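Local coordinates for bifunctional cytochrome P450/NADPH--P450 reductase (Deinococcus aerius, PDB 7F3H), which probably hydroxylates organic substrates at a haem iron, using electrons that a fused reductase takes from NADPH, as a self-sufficient cytochrome P450, at residues Y294-D298 against R456-F462; M123-Q128 against L417-L421. One frame throughout, in Å; residues are numbered along the deposited sequence.

Contact 1: Y294-D298 against R456-F462; sequences YAEVD and RRPHERF
Asp298, on helix 287-300 (the J helix of P450s, following the long helix 254-285), meets the guanidinium of Arg456 end-on, and the two flat groups lie within 16° of one plane. Each carboxylate oxygen uses its syn lone pair: Asp298 OD1 takes Arg456 NH1 at 2.7 Å and Asp298 OD2 takes Arg456 NH2 at 2.6 Å. Arg461 completes the salt-bridge network differently. Its side chain, folded at chi2 (-73°) and again at chi3, brings NE and NH2 side-on to the single atom OD1, and NE approaches from well above the carboxylate plane, with Asp298 OD1 and Arg461 NE 3.1 Å apart. The backbone N of Phe462 adds a nearly straight bond to Asp298 OD2 (2.9 Å), also from out of the plane.

The Arg456 guanidinium is itself sandwiched. Tyr294 CD1 sits over one face, 3.6 Å from Arg456 CZ, with the ring tilted by 40°, while Arg461 CD covers the opposite face. The Phe462 ring turns an edge to Tyr294 CB. Backbone carbonyls also hold the arginines: Arg456 NH1 bonds Leu423 O, and Arg461 reaches Leu301 O and Gly303 O, whereas Tyr294 OH bonds Phe426 O.

Three donors on OD1 and two on OD2 fix the rotation of a buried carboxylate. Two guanidinium charges so close would be expected to favour its ionised form. Five bonds thus join 456-462 to helix 287-300 through one group.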
loop_
_atom_site.group_PDB
_atom_site.type_symbol
_atom_site.label_atom_id
_atom_site.label_comp_id
_atom_site.label_asym_id
_atom_site.label_seq_id
_atom_site.Cartn_x
_atom_site.Cartn_y
_atom_site.Cartn_z
ATOM N N TYR A 294 18.249 13.239 -9.334
ATOM C CA TYR A 294 18.456 13.752 -10.685
ATOM C C TYR A 294 19.828 13.331 -11.234
ATOM O O TYR A 294 19.970 13.000 -12.424
ATOM C CB TYR A 294 18.319 15.267 -10.690
ATOM C CG TYR A 294 16.913 15.854 -10.820
ATOM C CD1 TYR A 294 16.055 15.468 -11.841
ATOM C CD2 TYR A 294 16.499 16.890 -9.975
ATOM C CE1 TYR A 294 14.798 16.062 -11.978
ATOM C CE2 TYR A 294 15.290 17.476 -10.104
ATOM C CZ TYR A 294 14.432 17.074 -11.097
ATOM O OH TYR A 294 13.207 17.706 -11.187
ATOM N N ALA A 295 20.859 13.390 -10.389
ATOM C CA ALA A 295 22.197 12.967 -10.802
ATOM C C ALA A 295 22.214 11.494 -11.223
ATOM O O ALA A 295 22.837 11.127 -12.231
ATOM C CB ALA A 295 23.194 13.222 -9.668
ATOM N N GLU A 296 21.586 10.627 -10.425
ATOM C CA GLU A 296 21.509 9.205 -10.770
ATOM C C GLU A 296 20.809 9.004 -12.119
ATOM O O GLU A 296 21.301 8.271 -12.994
ATOM C CB GLU A 296 20.804 8.460 -9.640
ATOM C CG GLU A 296 20.370 7.064 -9.937
ATOM C CD GLU A 296 20.181 6.244 -8.656
ATOM O OE1 GLU A 296 21.168 5.624 -8.169
ATOM O OE2 GLU A 296 19.042 6.219 -8.128
ATOM N N VAL A 297 19.655 9.663 -12.297
ATOM C CA VAL A 297 18.872 9.561 -13.531
ATOM C C VAL A 297 19.695 9.997 -14.739
ATOM O O VAL A 297 19.639 9.373 -15.806
ATOM C CB VAL A 297 17.576 10.395 -13.397
ATOM C CG1 VAL A 297 16.949 10.654 -14.732
ATOM C CG2 VAL A 297 16.592 9.709 -12.481
ATOM N N ASP A 298 20.459 11.081 -14.596
ATOM C CA ASP A 298 21.242 11.584 -15.722
ATOM C C ASP A 298 22.445 10.689 -15.986
ATOM O O ASP A 298 22.825 10.476 -17.140
ATOM C CB ASP A 298 21.668 13.034 -15.447
ATOM C CG ASP A 298 20.462 13.978 -15.264
ATOM O OD1 ASP A 298 19.312 13.558 -15.555
ATOM O OD2 ASP A 298 20.653 15.128 -14.803
ATOM N N ARG A 456 12.933 19.326 -18.702
ATOM C CA ARG A 456 14.329 19.650 -18.466
ATOM C C ARG A 456 15.031 19.948 -19.787
ATOM O O ARG A 456 14.908 19.195 -20.761
ATOM C CB ARG A 456 15.021 18.507 -17.724
ATOM C CG ARG A 456 14.488 18.306 -16.312
ATOM C CD ARG A 456 15.066 17.071 -15.672
ATOM N NE ARG A 456 16.451 17.296 -15.272
ATOM C CZ ARG A 456 17.369 16.339 -15.129
ATOM N NH1 ARG A 456 17.054 15.059 -15.341
ATOM N NH2 ARG A 456 18.606 16.673 -14.759
ATOM N N ARG A 457 15.763 21.006 -19.811
ATOM C CA ARG A 457 16.408 21.303 -21.079
ATOM C C ARG A 457 17.767 20.602 -21.144
ATOM O O ARG A 457 18.341 20.272 -20.098
ATOM C CB ARG A 457 16.576 22.807 -21.235
ATOM C CG ARG A 457 15.318 23.599 -20.940
ATOM C CD ARG A 457 15.609 25.098 -20.870
ATOM N NE ARG A 457 14.387 25.876 -20.728
ATOM C CZ ARG A 457 14.164 26.765 -19.764
ATOM N NH1 ARG A 457 15.096 26.970 -18.841
ATOM N NH2 ARG A 457 13.007 27.429 -19.712
ATOM N N PRO A 458 18.292 20.341 -22.356
ATOM C CA PRO A 458 19.536 19.531 -22.469
ATOM C C PRO A 458 20.696 20.001 -21.609
ATOM O O PRO A 458 21.301 19.202 -20.884
ATOM C CB PRO A 458 19.858 19.636 -23.967
ATOM C CG PRO A 458 18.494 19.677 -24.588
ATOM C CD PRO A 458 17.696 20.606 -23.676
ATOM N N HIS A 459 20.978 21.299 -21.613
ATOM C CA HIS A 459 22.047 21.861 -20.808
ATOM C C HIS A 459 21.766 21.790 -19.311
ATOM O O HIS A 459 22.614 22.203 -18.514
ATOM C CB HIS A 459 22.280 23.295 -21.249
ATOM C CG HIS A 459 21.142 24.201 -20.921
ATOM N ND1 HIS A 459 20.088 24.408 -21.786
ATOM C CD2 HIS A 459 20.877 24.941 -19.816
ATOM C CE1 HIS A 459 19.230 25.251 -21.234
ATOM N NE2 HIS A 459 19.684 25.589 -20.041
ATOM N N GLU A 460 20.568 21.367 -18.924
ATOM C CA GLU A 460 20.169 21.237 -17.532
ATOM C C GLU A 460 20.374 19.838 -16.980
ATOM O O GLU A 460 20.186 19.626 -15.780
ATOM C CB GLU A 460 18.716 21.671 -17.374
ATOM C CG GLU A 460 18.594 23.176 -17.392
ATOM C CD GLU A 460 17.157 23.643 -17.467
ATOM O OE1 GLU A 460 16.258 22.811 -17.736
ATOM O OE2 GLU A 460 16.933 24.854 -17.253
ATOM N N ARG A 461 20.782 18.893 -17.817
ATOM C CA ARG A 461 21.113 17.549 -17.371
ATOM C C ARG A 461 22.551 17.521 -16.875
ATOM O O ARG A 461 23.373 18.360 -17.261
ATOM C CB ARG A 461 20.984 16.559 -18.524
ATOM C CG ARG A 461 19.742 16.677 -19.405
ATOM C CD ARG A 461 18.517 16.186 -18.709
ATOM N NE ARG A 461 18.685 14.808 -18.270
ATOM C CZ ARG A 461 18.399 13.717 -18.973
ATOM N NH1 ARG A 461 17.895 13.802 -20.200
ATOM N NH2 ARG A 461 18.619 12.525 -18.425
ATOM N N PHE A 462 22.843 16.594 -15.966
ATOM C CA PHE A 462 24.209 16.382 -15.495
ATOM C C PHE A 462 24.899 15.336 -16.393
ATOM O O PHE A 462 24.322 14.850 -17.369
ATOM C CB PHE A 462 24.167 16.062 -13.988
ATOM C CG PHE A 462 23.228 16.991 -13.193
ATOM C CD1 PHE A 462 23.470 18.374 -13.142
ATOM C CD2 PHE A 462 22.093 16.505 -12.543
ATOM C CE1 PHE A 462 22.601 19.260 -12.433
ATOM C CE2 PHE A 462 21.221 17.381 -11.837
ATOM C CZ PHE A 462 21.475 18.758 -11.790
#

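Contact 2: M123-Q128 against L417-L421; sequences MLEVAQ and LALLL
Leu421 drives its CD1 methyl between Ala127 and Leu124, and such apolar contacts make up the whole meeting of 123-128 and 417-421. The shortest joins Leu421 CD1 to Ala127 CB, at 3.5 Å. From the flank, Leu124 CD1 comes to 3.8 Å from Leu421 CD1, the two side chains crossing at about a right angle. With its CG set opposite the backbone N (chi1 178°), Leu124 brings its CD1 methyl in toward Leu421.

A second group of contacts gathers round Leu417, one turn earlier. Leu417 CD2 rests against the backbone as much as against side chains, lying 3.7 Å from Leu124 N and 3.8 Å from Met123 CB. Beyond CG the extended Met123 chain runs on along helix 408-425 to Phe410 and Thr413, its side chain lying about 7 Å from the haem.

The backbones come nearest where both helices carry alanine, the CA atoms of Ala127 and Ala418 being 5.6 Å apart. The segment axes approach to 9.8 Å and cross at -43°. Pro307 touches both Leu417 and Leu421. Placed after the Phe-Gly-x-Gly-x-Arg-x-Cys haem-binding motif, helix 408-425 corresponds to the L helix of P450s; helix 113-137 is probably the D helix.

No hydrogen bond joins the two segments, which implies that their pairing rests on the fit of leucine methyls against Ala127, Leu124 and the backbone and on burial from water.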
loop_
_atom_site.group_PDB
_atom_site.type_symbol
_atom_site.label_atom_id
_atom_site.label_comp_id
_atom_site.label_asym_id
_atom_site.label_seq_id
_atom_site.Cartn_x
_atom_site.Cartn_y
_atom_site.Cartn_z
ATOM N N MET A 123 4.786 -2.207 -17.241
ATOM C CA MET A 123 4.980 -1.039 -16.388
ATOM C C MET A 123 5.442 0.147 -17.227
ATOM O O MET A 123 4.921 1.271 -17.105
ATOM C CB MET A 123 5.983 -1.347 -15.280
ATOM C CG MET A 123 5.635 -2.562 -14.422
ATOM S SD MET A 123 7.047 -2.909 -13.328
ATOM C CE MET A 123 6.272 -3.708 -11.925
ATOM N N LEU A 124 6.414 -0.093 -18.111
ATOM C CA LEU A 124 6.934 1.006 -18.912
ATOM C C LEU A 124 5.843 1.585 -19.795
ATOM O O LEU A 124 5.712 2.815 -19.915
ATOM C CB LEU A 124 8.133 0.537 -19.735
ATOM C CG LEU A 124 8.848 1.489 -20.700
ATOM C CD1 LEU A 124 9.671 2.601 -19.998
ATOM C CD2 LEU A 124 9.746 0.634 -21.592
ATOM N N GLU A 125 4.986 0.729 -20.345
ATOM C CA GLU A 125 3.956 1.258 -21.228
ATOM C C GLU A 125 3.128 2.281 -20.480
ATOM O O GLU A 125 2.827 3.364 -21.003
ATOM C CB GLU A 125 3.076 0.138 -21.776
ATOM C CG GLU A 125 1.947 0.629 -22.716
ATOM C CD GLU A 125 0.999 -0.509 -23.116
ATOM O OE1 GLU A 125 1.487 -1.617 -23.477
ATOM O OE2 GLU A 125 -0.236 -0.306 -23.040
ATOM N N VAL A 126 2.759 1.953 -19.236
ATOM C CA VAL A 126 1.912 2.868 -18.493
ATOM C C VAL A 126 2.715 4.100 -18.073
ATOM O O VAL A 126 2.257 5.238 -18.246
ATOM C CB VAL A 126 1.259 2.145 -17.301
ATOM C CG1 VAL A 126 0.408 3.108 -16.539
ATOM C CG2 VAL A 126 0.400 0.962 -17.781
ATOM N N ALA A 127 3.952 3.895 -17.588
ATOM C CA ALA A 127 4.749 5.016 -17.101
ATOM C C ALA A 127 4.933 6.067 -18.198
ATOM O O ALA A 127 4.728 7.275 -17.967
ATOM C CB ALA A 127 6.090 4.506 -16.563
ATOM N N GLN A 128 5.235 5.611 -19.423
ATOM C CA GLN A 128 5.394 6.523 -20.556
ATOM C C GLN A 128 4.115 7.324 -20.800
ATOM O O GLN A 128 4.172 8.537 -21.043
ATOM C CB GLN A 128 5.811 5.721 -21.802
ATOM C CG GLN A 128 7.280 5.261 -21.756
ATOM C CD GLN A 128 7.674 4.353 -22.906
ATOM O OE1 GLN A 128 6.880 3.534 -23.382
ATOM N NE2 GLN A 128 8.918 4.476 -23.349
ATOM N N LEU A 417 10.603 2.822 -11.413
ATOM C CA LEU A 417 10.537 3.168 -12.837
ATOM C C LEU A 417 9.821 4.490 -13.076
ATOM O O LEU A 417 10.249 5.307 -13.908
ATOM C CB LEU A 417 9.827 2.062 -13.606
ATOM C CG LEU A 417 9.541 2.372 -15.065
ATOM C CD1 LEU A 417 10.822 2.655 -15.835
ATOM C CD2 LEU A 417 8.803 1.205 -15.669
ATOM N N ALA A 418 8.679 4.674 -12.421
ATOM C CA ALA A 418 7.935 5.920 -12.544
ATOM C C ALA A 418 8.825 7.096 -12.176
ATOM O O ALA A 418 8.890 8.093 -12.905
ATOM C CB ALA A 418 6.684 5.884 -11.659
ATOM N N LEU A 419 9.523 6.983 -11.043
ATOM C CA LEU A 419 10.356 8.084 -10.569
ATOM C C LEU A 419 11.495 8.356 -11.542
ATOM O O LEU A 419 11.789 9.512 -11.866
ATOM C CB LEU A 419 10.892 7.743 -9.173
ATOM C CG LEU A 419 9.932 8.078 -8.015
ATOM C CD1 LEU A 419 10.281 7.428 -6.642
ATOM C CD2 LEU A 419 9.824 9.593 -7.872
ATOM N N LEU A 420 12.139 7.284 -12.014
ATOM C CA LEU A 420 13.204 7.389 -13.000
ATOM C C LEU A 420 12.753 8.179 -14.221
ATOM O O LEU A 420 13.408 9.146 -14.632
ATOM C CB LEU A 420 13.644 5.973 -13.403
ATOM C CG LEU A 420 14.730 5.822 -14.466
ATOM C CD1 LEU A 420 16.000 6.532 -14.012
ATOM C CD2 LEU A 420 14.970 4.368 -14.739
ATOM N N LEU A 421 11.603 7.811 -14.787
ATOM C CA LEU A 421 11.164 8.492 -15.997
ATOM C C LEU A 421 10.746 9.935 -15.707
ATOM O O LEU A 421 11.113 10.859 -16.448
ATOM C CB LEU A 421 10.024 7.703 -16.633
ATOM C CG LEU A 421 10.346 6.412 -17.400
ATOM C CD1 LEU A 421 9.052 5.808 -17.977
ATOM C CD2 LEU A 421 11.397 6.631 -18.502
#

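Helix 408-425 connects the two contacts, whose centres lie about 17 Å apart on the same side of the chain's centre. Contact 2 uses it directly, through 417-421, and contact 1 leans on it when Val297 CG2 packs 3.6 Å from Leu420 CD1. Along the chain the segments interleave: 123-128, then 294-298, then 417-421, and finally 456-462. One helix is thus lined by helix 113-137 and by helix 287-300, while the loop after strand 450-455 bridges helix 287-300 and the end of helix 408-425. Contact 2, whose Met123 approaches the haem, is the deeper and apolar; contact 1 is peripheral and ionic. Together they tie early and late parts of the P450 fold into one helical body.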